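Local coordinates for S-layer domain-containing protein (Ruminiclostridium thermocellum ATCC 27405, PDB 4QVS), which is of unknown function but carries a concanavalin A-like lectin/glucanase-type domain, which suggests, without proof, a role in carbohydrate recognition at the bacterial cell surface, at residues Tyr9-Ala14 and Gly30-Tyr35; Ile87-Asp92 and Tyr99-Ala104; Ile110-Thr115 and Lys123-Gly128; Val135-Ala140 and Leu150-Glu155. All coordinates share one frame; numbering follows the deposited sequence.

Interaction 1. Residues Tyr9-Ala14 and Gly30-Tyr35; sequences YMFDEA and GNAVLY. With NA (sodium ion), chain C.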
loop_
_atom_site.group_PDB
_atom_site.type_symbol
_atom_site.label_atom_id
_atom_site.label_comp_id
_atom_site.label_asym_id
_atom_site.label_seq_id
_atom_site.Cartn_x
_atom_site.Cartn_y
_atom_site.Cartn_z
ATOM N N TYR A 9 -26.457 6.395 0.939
ATOM C CA TYR A 9 -26.546 7.540 0.046
ATOM C C TYR A 9 -26.003 7.131 -1.332
ATOM O O TYR A 9 -24.813 6.858 -1.493
ATOM C CB TYR A 9 -25.810 8.742 0.626
ATOM C CG TYR A 9 -26.488 9.204 1.907
ATOM C CD1 TYR A 9 -27.696 9.938 1.861
ATOM C CD2 TYR A 9 -26.011 8.822 3.133
ATOM C CE1 TYR A 9 -28.385 10.301 3.012
ATOM C CE2 TYR A 9 -26.676 9.227 4.300
ATOM C CZ TYR A 9 -27.860 9.951 4.223
ATOM O OH TYR A 9 -28.488 10.313 5.393
HETATM N N MSE A 10 -26.904 7.102 -2.304
HETATM C CA MSE A 10 -26.572 6.704 -3.667
HETATM C C MSE A 10 -26.260 7.929 -4.458
HETATM O O MSE A 10 -25.733 7.834 -5.549
HETATM C CB MSE A 10 -27.765 5.994 -4.293
HETATM C CG MSE A 10 -28.088 4.691 -3.588
HETATM SE SE MSE A 10 -29.564 3.885 -4.619
HETATM C CE MSE A 10 -28.351 3.267 -6.053
ATOM N N PHE A 11 -26.644 9.099 -3.941
ATOM C CA PHE A 11 -26.341 10.360 -4.596
ATOM C C PHE A 11 -26.681 10.411 -6.096
ATOM O O PHE A 11 -25.909 10.997 -6.881
ATOM C CB PHE A 11 -24.857 10.715 -4.416
ATOM C CG PHE A 11 -24.417 10.869 -2.987
ATOM C CD1 PHE A 11 -24.960 11.893 -2.178
ATOM C CD2 PHE A 11 -23.420 10.086 -2.457
ATOM C CE1 PHE A 11 -24.526 12.056 -0.883
ATOM C CE2 PHE A 11 -22.986 10.259 -1.137
ATOM C CZ PHE A 11 -23.566 11.248 -0.346
ATOM N N ASP A 12 -27.818 9.820 -6.491
ATOM C CA ASP A 12 -28.229 9.794 -7.902
ATOM C C ASP A 12 -29.098 10.961 -8.339
ATOM O O ASP A 12 -29.007 11.392 -9.479
ATOM C CB ASP A 12 -28.948 8.483 -8.233
ATOM C CG ASP A 12 -28.003 7.288 -8.208
ATOM O OD1 ASP A 12 -26.775 7.496 -8.374
ATOM O OD2 ASP A 12 -28.473 6.162 -7.990
ATOM N N GLU A 13 -29.912 11.502 -7.442
ATOM C CA GLU A 13 -30.841 12.536 -7.832
ATOM C C GLU A 13 -31.381 13.248 -6.612
ATOM O O GLU A 13 -31.804 12.601 -5.660
ATOM C CB GLU A 13 -32.000 11.866 -8.557
ATOM C CG GLU A 13 -32.924 12.824 -9.274
ATOM C CD GLU A 13 -33.979 12.069 -10.049
ATOM O OE1 GLU A 13 -34.691 11.261 -9.417
ATOM O OE2 GLU A 13 -34.095 12.264 -11.284
ATOM N N ALA A 14 -31.380 14.577 -6.658
ATOM C CA ALA A 14 -31.852 15.403 -5.554
ATOM C C ALA A 14 -33.303 15.101 -5.259
ATOM O O ALA A 14 -34.071 14.740 -6.160
ATOM C CB ALA A 14 -31.692 16.882 -5.882
ATOM N N GLY A 30 -32.220 11.262 7.843
ATOM C CA GLY A 30 -32.515 12.431 7.029
ATOM C C GLY A 30 -31.652 12.568 5.794
ATOM O O GLY A 30 -30.741 11.750 5.526
ATOM N N ASN A 31 -31.933 13.625 5.046
ATOM C CA ASN A 31 -31.258 13.864 3.807
ATOM C C ASN A 31 -29.837 14.335 3.970
ATOM O O ASN A 31 -29.544 15.112 4.880
ATOM C CB ASN A 31 -32.034 14.881 2.994
ATOM C CG ASN A 31 -33.414 14.393 2.629
ATOM O OD1 ASN A 31 -33.649 13.178 2.589
ATOM N ND2 ASN A 31 -34.338 15.325 2.362
ATOM N N ALA A 32 -28.945 13.805 3.127
ATOM C CA ALA A 32 -27.580 14.341 3.052
ATOM C C ALA A 32 -27.670 15.660 2.302
ATOM O O ALA A 32 -28.472 15.786 1.406
ATOM C CB ALA A 32 -26.645 13.387 2.322
ATOM N N VAL A 33 -26.870 16.659 2.659
ATOM C CA VAL A 33 -26.900 17.902 1.946
ATOM C C VAL A 33 -25.564 18.149 1.265
ATOM O O VAL A 33 -24.505 18.164 1.904
ATOM C CB VAL A 33 -27.234 19.091 2.915
ATOM C CG1 VAL A 33 -27.405 20.373 2.118
ATOM C CG2 VAL A 33 -28.516 18.780 3.686
ATOM N N LEU A 34 -25.630 18.475 -0.017
ATOM C CA LEU A 34 -24.445 18.732 -0.826
ATOM C C LEU A 34 -24.198 20.220 -0.989
ATOM O O LEU A 34 -25.122 20.930 -1.331
ATOM C CB LEU A 34 -24.643 18.160 -2.250
ATOM C CG LEU A 34 -23.537 18.457 -3.292
ATOM C CD1 LEU A 34 -22.196 18.011 -2.757
ATOM C CD2 LEU A 34 -23.786 17.793 -4.667
ATOM N N TYR A 35 -22.950 20.650 -0.775
ATOM C CA TYR A 35 -22.507 22.012 -1.011
ATOM C C TYR A 35 -21.420 21.887 -2.099
ATOM O O TYR A 35 -20.261 21.580 -1.821
ATOM C CB TYR A 35 -22.000 22.650 0.278
ATOM C CG TYR A 35 -23.070 22.704 1.370
ATOM C CD1 TYR A 35 -23.974 23.749 1.444
ATOM C CD2 TYR A 35 -23.178 21.684 2.285
ATOM C CE1 TYR A 35 -24.948 23.802 2.447
ATOM C CE2 TYR A 35 -24.139 21.698 3.261
ATOM C CZ TYR A 35 -25.020 22.762 3.335
ATOM O OH TYR A 35 -25.923 22.724 4.326
HETATM NA NA NA C . -24.632 6.818 -7.290
HETATM O O HOH W 1 -25.309 5.037 -6.612
#

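Interaction 2. Residues Ile87-Asp92 and Tyr99-Ala104; sequences IFDFFD and YMRLTA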
loop_
_atom_site.group_PDB
_atom_site.type_symbol
_atom_site.label_atom_id
_atom_site.label_comp_id
_atom_site.label_asym_id
_atom_site.label_seq_id
_atom_site.Cartn_x
_atom_site.Cartn_y
_atom_site.Cartn_z
ATOM N N ILE A 87 -11.643 12.727 4.521
ATOM C CA ILE A 87 -12.591 12.004 3.703
ATOM C C ILE A 87 -13.940 12.030 4.410
ATOM O O ILE A 87 -14.956 12.331 3.788
ATOM C CB ILE A 87 -12.124 10.554 3.443
ATOM C CG1 ILE A 87 -10.805 10.548 2.648
ATOM C CG2 ILE A 87 -13.208 9.842 2.669
ATOM C CD1 ILE A 87 -10.200 9.174 2.443
ATOM N N PHE A 88 -13.957 11.645 5.687
ATOM C CA PHE A 88 -15.156 11.780 6.521
ATOM C C PHE A 88 -14.776 12.174 7.961
ATOM O O PHE A 88 -13.646 11.942 8.434
ATOM C CB PHE A 88 -16.134 10.579 6.481
ATOM C CG PHE A 88 -15.656 9.339 7.172
ATOM C CD1 PHE A 88 -15.490 9.286 8.545
ATOM C CD2 PHE A 88 -15.450 8.159 6.435
ATOM C CE1 PHE A 88 -15.059 8.145 9.174
ATOM C CE2 PHE A 88 -15.058 7.014 7.067
ATOM C CZ PHE A 88 -14.858 6.991 8.427
ATOM N N ASP A 89 -15.738 12.717 8.673
ATOM C CA ASP A 89 -15.486 13.180 10.053
ATOM C C ASP A 89 -16.819 13.206 10.746
ATOM O O ASP A 89 -17.770 13.757 10.237
ATOM C CB ASP A 89 -14.750 14.505 9.990
ATOM C CG ASP A 89 -14.564 15.171 11.326
ATOM O OD1 ASP A 89 -14.531 14.532 12.374
ATOM O OD2 ASP A 89 -14.313 16.377 11.285
ATOM N N PHE A 90 -16.887 12.456 11.842
ATOM C CA PHE A 90 -18.033 12.366 12.680
ATOM C C PHE A 90 -17.484 12.798 14.020
ATOM O O PHE A 90 -16.550 12.198 14.565
ATOM C CB PHE A 90 -18.617 10.964 12.745
ATOM C CG PHE A 90 -19.115 10.459 11.413
ATOM C CD1 PHE A 90 -20.386 10.751 10.968
ATOM C CD2 PHE A 90 -18.283 9.705 10.598
ATOM C CE1 PHE A 90 -20.836 10.276 9.731
ATOM C CE2 PHE A 90 -18.726 9.220 9.365
ATOM C CZ PHE A 90 -19.997 9.511 8.931
ATOM N N PHE A 91 -18.068 13.859 14.554
ATOM C CA PHE A 91 -17.513 14.496 15.751
ATOM C C PHE A 91 -18.611 14.999 16.709
ATOM O O PHE A 91 -19.717 15.278 16.300
ATOM C CB PHE A 91 -16.609 15.660 15.287
ATOM C CG PHE A 91 -17.317 16.711 14.436
ATOM C CD1 PHE A 91 -17.524 16.517 13.081
ATOM C CD2 PHE A 91 -17.744 17.912 15.003
ATOM C CE1 PHE A 91 -18.164 17.461 12.312
ATOM C CE2 PHE A 91 -18.400 18.875 14.242
ATOM C CZ PHE A 91 -18.606 18.661 12.894
ATOM N N ASP A 92 -18.277 15.037 17.990
ATOM C CA ASP A 92 -19.161 15.493 19.069
ATOM C C ASP A 92 -19.575 16.922 18.779
ATOM O O ASP A 92 -18.716 17.754 18.496
ATOM C CB ASP A 92 -18.376 15.429 20.402
ATOM C CG ASP A 92 -19.128 16.047 21.605
ATOM O OD1 ASP A 92 -20.356 16.086 21.617
ATOM O OD2 ASP A 92 -18.477 16.505 22.553
ATOM N N TYR A 99 -13.960 12.663 18.407
ATOM C CA TYR A 99 -14.333 12.470 17.015
ATOM C C TYR A 99 -13.676 11.243 16.415
ATOM O O TYR A 99 -12.796 10.655 17.047
ATOM C CB TYR A 99 -13.863 13.688 16.188
ATOM C CG TYR A 99 -12.343 13.964 16.152
ATOM C CD1 TYR A 99 -11.503 13.340 15.205
ATOM C CD2 TYR A 99 -11.765 14.888 17.016
ATOM C CE1 TYR A 99 -10.142 13.602 15.168
ATOM C CE2 TYR A 99 -10.420 15.171 16.990
ATOM C CZ TYR A 99 -9.609 14.527 16.063
ATOM O OH TYR A 99 -8.287 14.835 16.049
HETATM N N MSE A 100 -14.118 10.889 15.201
HETATM C CA MSE A 100 -13.468 9.833 14.418
HETATM C C MSE A 100 -13.483 10.388 13.023
HETATM O O MSE A 100 -14.451 11.002 12.598
HETATM C CB MSE A 100 -13.997 8.439 14.703
HETATM C CG MSE A 100 -15.255 8.112 13.931
HETATM SE SE MSE A 100 -16.154 6.606 14.811
HETATM C CE MSE A 100 -17.327 6.698 13.297
ATOM N N ARG A 101 -12.358 10.235 12.331
ATOM C CA ARG A 101 -12.145 10.849 11.053
ATOM C C ARG A 101 -11.280 9.980 10.095
ATOM O O ARG A 101 -10.243 9.475 10.498
ATOM C CB ARG A 101 -11.388 12.103 11.370
ATOM C CG ARG A 101 -11.101 13.025 10.219
ATOM C CD ARG A 101 -10.640 14.374 10.755
ATOM N NE ARG A 101 -9.392 14.299 11.542
ATOM C CZ ARG A 101 -8.664 15.359 11.889
ATOM N NH1 ARG A 101 -9.050 16.574 11.552
ATOM N NH2 ARG A 101 -7.534 15.210 12.594
ATOM N N LEU A 102 -11.689 9.849 8.848
ATOM C CA LEU A 102 -10.907 9.035 7.886
ATOM C C LEU A 102 -10.261 10.064 7.010
ATOM O O LEU A 102 -10.932 10.990 6.561
ATOM C CB LEU A 102 -11.760 8.095 7.038
ATOM C CG LEU A 102 -10.980 7.252 5.992
ATOM C CD1 LEU A 102 -10.188 6.152 6.643
ATOM C CD2 LEU A 102 -11.948 6.640 5.008
ATOM N N THR A 103 -8.950 9.931 6.791
ATOM C CA THR A 103 -8.246 10.872 5.993
ATOM C C THR A 103 -7.382 10.205 4.897
ATOM O O THR A 103 -6.937 9.054 5.029
ATOM C CB THR A 103 -7.324 11.683 6.874
ATOM O OG1 THR A 103 -6.478 10.794 7.580
ATOM C CG2 THR A 103 -8.136 12.514 7.945
ATOM N N ALA A 104 -7.212 10.962 3.823
ATOM C CA ALA A 104 -6.267 10.681 2.773
ATOM C C ALA A 104 -4.948 11.254 3.281
ATOM O O ALA A 104 -4.933 12.309 3.948
ATOM C CB ALA A 104 -6.693 11.373 1.494
#

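Interaction 3. Residues Ile110-Thr115 and Lys123-Gly128; sequences IKFAMT and KTITSG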
loop_
_atom_site.group_PDB
_atom_site.type_symbol
_atom_site.label_atom_id
_atom_site.label_comp_id
_atom_site.label_asym_id
_atom_site.label_seq_id
_atom_site.Cartn_x
_atom_site.Cartn_y
_atom_site.Cartn_z
ATOM N N ILE A 110 -4.311 5.991 3.424
ATOM C CA ILE A 110 -5.483 6.498 4.134
ATOM C C ILE A 110 -5.274 6.194 5.604
ATOM O O ILE A 110 -4.567 5.245 5.952
ATOM C CB ILE A 110 -6.840 5.891 3.679
ATOM C CG1 ILE A 110 -6.875 4.381 3.861
ATOM C CG2 ILE A 110 -7.141 6.266 2.244
ATOM C CD1 ILE A 110 -8.128 3.686 3.339
ATOM N N LYS A 111 -5.865 7.025 6.449
ATOM C CA LYS A 111 -5.759 6.853 7.881
ATOM C C LYS A 111 -7.097 7.055 8.548
ATOM O O LYS A 111 -7.858 7.963 8.218
ATOM C CB LYS A 111 -4.807 7.878 8.476
ATOM C CG LYS A 111 -4.592 7.708 9.973
ATOM C CD LYS A 111 -3.451 8.572 10.465
ATOM C CE LYS A 111 -3.896 10.032 10.507
ATOM N NZ LYS A 111 -2.749 10.971 10.600
ATOM N N PHE A 112 -7.353 6.211 9.519
ATOM C CA PHE A 112 -8.540 6.314 10.292
ATOM C C PHE A 112 -8.064 6.610 11.691
ATOM O O PHE A 112 -7.109 6.039 12.155
ATOM C CB PHE A 112 -9.345 5.034 10.212
ATOM C CG PHE A 112 -10.549 5.057 11.037
ATOM C CD1 PHE A 112 -11.575 5.955 10.741
ATOM C CD2 PHE A 112 -10.668 4.228 12.119
ATOM C CE1 PHE A 112 -12.713 6.018 11.526
ATOM C CE2 PHE A 112 -11.809 4.286 12.921
ATOM C CZ PHE A 112 -12.833 5.189 12.619
ATOM N N ALA A 113 -8.726 7.546 12.328
ATOM C CA ALA A 113 -8.376 8.008 13.682
ATOM C C ALA A 113 -9.622 8.162 14.518
ATOM O O ALA A 113 -10.656 8.558 13.994
ATOM C CB ALA A 113 -7.664 9.338 13.626
HETATM N N MSE A 114 -9.521 7.785 15.792
HETATM C CA MSE A 114 -10.576 7.941 16.784
HETATM C C MSE A 114 -9.879 8.550 17.942
HETATM O O MSE A 114 -8.741 8.142 18.261
HETATM C CB MSE A 114 -11.128 6.627 17.326
HETATM C CG MSE A 114 -11.668 5.701 16.224
HETATM SE SE MSE A 114 -12.951 4.383 16.907
HETATM C CE MSE A 114 -14.222 5.594 17.785
ATOM N N THR A 115 -10.525 9.537 18.571
ATOM C CA THR A 115 -9.960 10.164 19.747
ATOM C C THR A 115 -11.048 10.701 20.647
ATOM O O THR A 115 -12.183 11.050 20.243
ATOM C CB THR A 115 -8.983 11.319 19.438
ATOM O OG1 THR A 115 -8.331 11.752 20.632
ATOM C CG2 THR A 115 -9.681 12.491 18.871
ATOM N N LYS A 123 -5.942 7.672 18.135
ATOM C CA LYS A 123 -5.573 6.258 18.002
ATOM C C LYS A 123 -5.900 6.024 16.545
ATOM O O LYS A 123 -7.024 6.297 16.115
ATOM C CB LYS A 123 -6.414 5.308 18.861
ATOM C CG LYS A 123 -6.458 5.581 20.344
ATOM C CD LYS A 123 -5.077 5.670 20.941
ATOM C CE LYS A 123 -5.168 6.136 22.381
ATOM N NZ LYS A 123 -3.822 6.576 22.821
ATOM N N THR A 124 -4.954 5.474 15.799
ATOM C CA THR A 124 -5.083 5.396 14.364
ATOM C C THR A 124 -4.817 4.059 13.711
ATOM O O THR A 124 -4.227 3.165 14.309
ATOM C CB THR A 124 -4.015 6.279 13.781
ATOM O OG1 THR A 124 -2.756 5.691 14.090
ATOM C CG2 THR A 124 -4.075 7.663 14.416
ATOM N N ILE A 125 -5.250 3.959 12.455
ATOM C CA ILE A 125 -4.951 2.814 11.594
ATOM C C ILE A 125 -4.542 3.447 10.288
ATOM O O ILE A 125 -5.264 4.305 9.765
ATOM C CB ILE A 125 -6.162 1.946 11.263
ATOM C CG1 ILE A 125 -7.096 1.804 12.455
ATOM C CG2 ILE A 125 -5.693 0.590 10.751
ATOM C CD1 ILE A 125 -8.428 1.179 12.093
ATOM N N THR A 126 -3.406 3.030 9.742
ATOM C CA THR A 126 -2.905 3.614 8.501
ATOM C C THR A 126 -2.648 2.534 7.467
ATOM O O THR A 126 -2.088 1.512 7.792
ATOM C CB THR A 126 -1.600 4.386 8.757
ATOM O OG1 THR A 126 -1.795 5.304 9.836
ATOM C CG2 THR A 126 -1.190 5.147 7.521
ATOM N N SER A 127 -3.041 2.758 6.219
ATOM C CA SER A 127 -2.799 1.755 5.172
ATOM C C SER A 127 -1.297 1.616 4.809
ATOM O O SER A 127 -0.480 2.468 5.173
ATOM C CB SER A 127 -3.650 2.048 3.940
ATOM O OG SER A 127 -3.364 3.306 3.370
ATOM N N GLY A 128 -0.942 0.533 4.111
ATOM C CA GLY A 128 0.472 0.215 3.768
ATOM C C GLY A 128 1.158 1.065 2.705
ATOM O O GLY A 128 0.505 1.645 1.849
#

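Interaction 4. Residues Val135-Ala140 and Leu150-Glu155; sequences VWKHVA and LYINGE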
loop_
_atom_site.group_PDB
_atom_site.type_symbol
_atom_site.label_atom_id
_atom_site.label_comp_id
_atom_site.label_asym_id
_atom_site.label_seq_id
_atom_site.Cartn_x
_atom_site.Cartn_y
_atom_site.Cartn_z
ATOM N N VAL A 135 10.792 7.905 -6.591
ATOM C CA VAL A 135 11.114 8.060 -5.174
ATOM C C VAL A 135 11.910 6.884 -4.583
ATOM O O VAL A 135 11.383 5.789 -4.468
ATOM C CB VAL A 135 9.827 8.233 -4.334
ATOM C CG1 VAL A 135 10.170 8.320 -2.856
ATOM C CG2 VAL A 135 9.038 9.456 -4.790
ATOM N N TRP A 136 13.152 7.138 -4.161
ATOM C CA TRP A 136 14.003 6.117 -3.513
ATOM C C TRP A 136 13.327 5.467 -2.319
ATOM O O TRP A 136 12.892 6.160 -1.417
ATOM C CB TRP A 136 15.328 6.738 -3.005
ATOM C CG TRP A 136 16.391 6.912 -4.048
ATOM C CD1 TRP A 136 16.795 8.076 -4.634
ATOM C CD2 TRP A 136 17.181 5.869 -4.630
ATOM N NE1 TRP A 136 17.804 7.821 -5.539
ATOM C CE2 TRP A 136 18.060 6.472 -5.550
ATOM C CE3 TRP A 136 17.242 4.492 -4.444
ATOM C CZ2 TRP A 136 18.995 5.730 -6.299
ATOM C CZ3 TRP A 136 18.177 3.753 -5.189
ATOM C CH2 TRP A 136 19.036 4.379 -6.094
ATOM N N LYS A 137 13.227 4.147 -2.298
ATOM C CA LYS A 137 12.666 3.462 -1.128
ATOM C C LYS A 137 13.527 2.233 -0.800
ATOM O O LYS A 137 14.251 1.754 -1.657
ATOM C CB LYS A 137 11.194 3.081 -1.367
ATOM C CG LYS A 137 10.207 4.256 -1.290
ATOM C CD LYS A 137 8.754 3.777 -1.255
ATOM C CE LYS A 137 7.774 4.844 -0.734
ATOM N NZ LYS A 137 7.639 5.933 -1.722
ATOM N N HIS A 138 13.468 1.761 0.441
ATOM C CA HIS A 138 14.204 0.582 0.841
ATOM C C HIS A 138 13.278 -0.616 0.781
ATOM O O HIS A 138 12.170 -0.560 1.272
ATOM C CB HIS A 138 14.788 0.717 2.246
ATOM C CG HIS A 138 15.709 -0.411 2.611
ATOM N ND1 HIS A 138 15.312 -1.481 3.387
ATOM C CD2 HIS A 138 16.990 -0.665 2.251
ATOM C CE1 HIS A 138 16.314 -2.333 3.505
ATOM N NE2 HIS A 138 17.348 -1.855 2.835
ATOM N N VAL A 139 13.722 -1.697 0.160
ATOM C CA VAL A 139 12.903 -2.888 0.125
ATOM C C VAL A 139 13.648 -4.079 0.702
ATOM O O VAL A 139 14.832 -4.226 0.484
ATOM C CB VAL A 139 12.458 -3.208 -1.303
ATOM C CG1 VAL A 139 11.633 -4.486 -1.331
ATOM C CG2 VAL A 139 11.654 -2.056 -1.896
ATOM N N ALA A 140 12.939 -4.941 1.417
ATOM C CA ALA A 140 13.545 -6.157 1.954
ATOM C C ALA A 140 12.541 -7.293 1.965
ATOM O O ALA A 140 11.336 -7.058 2.048
ATOM C CB ALA A 140 14.085 -5.921 3.352
ATOM N N LEU A 150 7.606 -9.073 3.584
ATOM C CA LEU A 150 7.978 -7.960 2.736
ATOM C C LEU A 150 8.017 -6.719 3.555
ATOM O O LEU A 150 7.093 -6.459 4.357
ATOM C CB LEU A 150 6.941 -7.714 1.659
ATOM C CG LEU A 150 6.984 -8.638 0.469
ATOM C CD1 LEU A 150 5.765 -8.434 -0.426
ATOM C CD2 LEU A 150 8.279 -8.380 -0.284
ATOM N N TYR A 151 9.043 -5.919 3.297
ATOM C CA TYR A 151 9.225 -4.644 3.944
ATOM C C TYR A 151 9.519 -3.535 2.940
ATOM O O TYR A 151 10.313 -3.729 1.998
ATOM C CB TYR A 151 10.437 -4.666 4.864
ATOM C CG TYR A 151 10.372 -5.576 6.044
ATOM C CD1 TYR A 151 10.786 -6.906 5.963
ATOM C CD2 TYR A 151 9.985 -5.082 7.276
ATOM C CE1 TYR A 151 10.755 -7.729 7.070
ATOM C CE2 TYR A 151 9.937 -5.893 8.376
ATOM C CZ TYR A 151 10.320 -7.199 8.281
ATOM O OH TYR A 151 10.275 -7.934 9.420
ATOM N N ILE A 152 8.895 -2.373 3.163
ATOM C CA ILE A 152 9.170 -1.153 2.407
ATOM C C ILE A 152 9.583 -0.131 3.463
ATOM O O ILE A 152 8.889 0.033 4.444
ATOM C CB ILE A 152 7.965 -0.630 1.633
ATOM C CG1 ILE A 152 7.592 -1.625 0.527
ATOM C CG2 ILE A 152 8.309 0.729 1.028
ATOM C CD1 ILE A 152 6.366 -1.241 -0.270
ATOM N N ASN A 153 10.727 0.514 3.280
ATOM C CA ASN A 153 11.279 1.411 4.301
ATOM C C ASN A 153 11.141 0.905 5.735
ATOM O O ASN A 153 10.809 1.667 6.636
ATOM C CB ASN A 153 10.689 2.809 4.175
ATOM C CG ASN A 153 11.077 3.470 2.882
ATOM O OD1 ASN A 153 12.248 3.467 2.498
ATOM N ND2 ASN A 153 10.101 4.046 2.205
ATOM N N GLY A 154 11.376 -0.387 5.938
ATOM C CA GLY A 154 11.377 -0.978 7.285
ATOM C C GLY A 154 10.034 -1.258 7.924
ATOM O O GLY A 154 9.974 -1.594 9.113
ATOM N N GLU A 155 8.977 -1.133 7.119
ATOM C CA GLU A 155 7.616 -1.387 7.537
ATOM C C GLU A 155 7.132 -2.660 6.889
ATOM O O GLU A 155 7.301 -2.858 5.697
ATOM C CB GLU A 155 6.708 -0.231 7.117
ATOM C CG GLU A 155 5.235 -0.608 6.968
ATOM C CD GLU A 155 4.408 0.509 6.353
ATOM O OE1 GLU A 155 4.657 1.689 6.685
ATOM O OE2 GLU A 155 3.501 0.212 5.545
HETATM O O HOH W 2 12.739 -1.890 3.849
#

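Interaction 1. Residues Tyr9-Ala14 and Gly30-Tyr35
Tyr-9 and Ala-32 are the nearest backbone pair, yet their CA atoms stay 7.5 Å apart, too far for strand pairing, and the contact between 9-14 and 30-35 is made by side chains of the first segment reaching the backbone and Ala-32 of the second. The phenol of Tyr-9 does most of this work. Its OH donates to Gly-30 O over 2.7 Å, meeting the carbonyl almost head-on (C=O...donor angle 167°) while the oxygen lies at the edge of the ring, in its plane. The same ring offers one face to Ala-32, whose CB sits 3.9 Å from the ring centroid, shifted toward the rim on the CE1 and CD1 side, a CH-pi contact. The hydrogen bond fixes where the hydroxyl end lies, and the methyl packs on one face. Phe-11 adds a lighter touch, its CE1 reaching to 4.1 Å from Ala-32 CB, while Tyr-9 CB rests over one face of the Phe-11 ring. The methyl of Ala-32 thus touches both aromatic rings, Tyr-9 the more closely, and Val-58 of strand 57-60 also touches it. Beyond the rings the loop bends round a sodium ion, held by Met-10 O at 2.3 Å, Asp-12 OD1 at 2.5 Å and a water. The backbone oxygens of Asn-45 and Asn-47 and Asp-202 OD1 of the second subunit complete a sodium site built from both subunits.

Interaction 2. Residues Ile87-Asp92 and Tyr99-Ala104
With its CG lodged between backbone N and carbonyl carbon (chi1 71°), Phe-88 swings its ring across to Leu-102, which extends its own CG opposite the backbone N (chi1 179°). Leu-102 CB then lies over one face of the ring, 3.6 Å from its centroid, and CD2 follows along the CE2 rim. Ile-87 closes the end of this cluster, its CD1 4.0 Å from Leu-102 CD2. Underneath, the antiparallel strands pair through backbone bonds, of which Phe-90 N to Met-100 O (2.9 Å, 176° at the hydrogen) is nearly straight. At Leu-102 a classic beta bulge intervenes: its O accepts from both Ile-87 N (2.8 Å) and Phe-88 N (3.2 Å), at the corner where the chain turns. The face bearing Asp-89 and Arg-101 is different. There the two meet mainly through their carbon chains, Asp-89 CB with Arg-101 CG at 3.9 Å, and the charged ends diverge. Arg-101 forms salt bridges with Glu-122 of its own chain and Asp-190 of the second subunit, and Asp-89 reaches His-183 of that subunit. The hairpin thus has two chemistries: an apolar face of Phe-88, Phe-90, Met-100 and Leu-102, and a buried polar face whose charged groups probably find compensation both within the chain and across the subunit interface.

Interaction 3. Residues Ile110-Thr115 and Lys123-Gly128
Phe-112 and Ile-125 form the close-packed side of this hairpin, lying next to each other and pointing the same way, with Ile-125 CD1 at the edge of the Phe-112 ring, 3.8 Å from CD2. Phe-112 has its CG opposite the backbone N (chi1 177°), which sets the ring along the sheet face, where Met-100 and Leu-102 of the neighbouring strand also touch it. The backbones beneath are joined by reciprocal bonds, Phe-112 N to Ile-125 O and Ile-125 N to Phe-112 O, both 2.8 Å. Lys-123 is the exposed end of this side, pairing through its backbone with Met-114 and leading its amine away. Past the last of the paired strand residues a side chain takes over the ladder: Ser-127 OG accepts from Ile-110 N at 2.8 Å, while Ser-127 N donates to Ile-110 O. The other face is looser and partly open to solvent. Lys-111 runs its methylenes past two threonines, CG lying 3.7 Å from Thr-126 OG1 and CD 4.1 Å from Thr-124 CB, before a bend at chi3 carries NZ off to Tyr-192 OH of the second subunit. Ala-113 CB and Thr-124 CG2 merely touch, at 4.0 Å. A largely apolar face and a more polar one thus meet in an antiparallel beta hairpin that ends in the sheet's outermost strand within the chain, consistent with a concanavalin A-like fold.

Interaction 4. Residues Val135-Ala140 and Leu150-Glu155
The Tyr-151 ring has Ala-140 O at its edge and in its plane, while the His-138 ring carries a water at its own edge, beside ND1. Ile-216 and Ala-213 of helix 213-219 pack against Tyr-151, and Trp-76 of the second subunit meets His-138 edge-to-face. Both rings belong to an antiparallel sheet in which strand 147-152 pairs with 137-144 and then reverses through the type I' turn Ile-152 to Glu-155, the tight Asn-Gly connection of a two-residue beta hairpin. Ala-140 and Tyr-151 are a hydrogen-bonded pair, their backbones linked in both directions and their CB atoms 4.1 Å apart. Asn-153, at the first corner of the turn, continues the ladder: its N donates to His-138 O at 2.7 Å, and its side chain folds back so that OD1 accepts from His-138 N at 2.9 Å. Chi1 of -65° sets the Asn-153 amide beside its own backbone N, near enough for both bonds to span the same residue pair. The amine-bearing chain of Lys-137 passes the amide at about a right angle, CG lying 3.5 Å from Asn-153 ND2, and its CD rests 3.8 Å from Ile-152 CG2; NZ itself bonds to Thr-132. The water links strand to turn, taking a hydrogen bond from Gly-154 N, giving a weak one to His-138 O and approaching His-138 ND1 to 2.6 Å. The donor on Asn-153 OD1 stands well above the amide plane: His-138 N lies 51° out of it.

The four contacts follow one another along the chain without interleaving. Interactions 2 and 3 are neighbours in a four-stranded antiparallel sheet, their centres about 10 Å apart, joined by the pairing of strands 99-104 and 110-115, for example through Thr-103 N and Lys-111 O. Interaction 1 lies about 19 Å from interaction 2, centre to centre, and about 8 Å at the nearest atoms. Interaction 4 belongs to another sheet, its centre about 42 Å from that of interaction 1 on the opposite side of the chain's centre, and meets interaction 3 through Gly-128 and Glu-155. All four touch the second subunit, whose strands pair with residues of interactions 1, 2 and 4, consistent with a dimer in which two elongated chains complete each other's sandwiches.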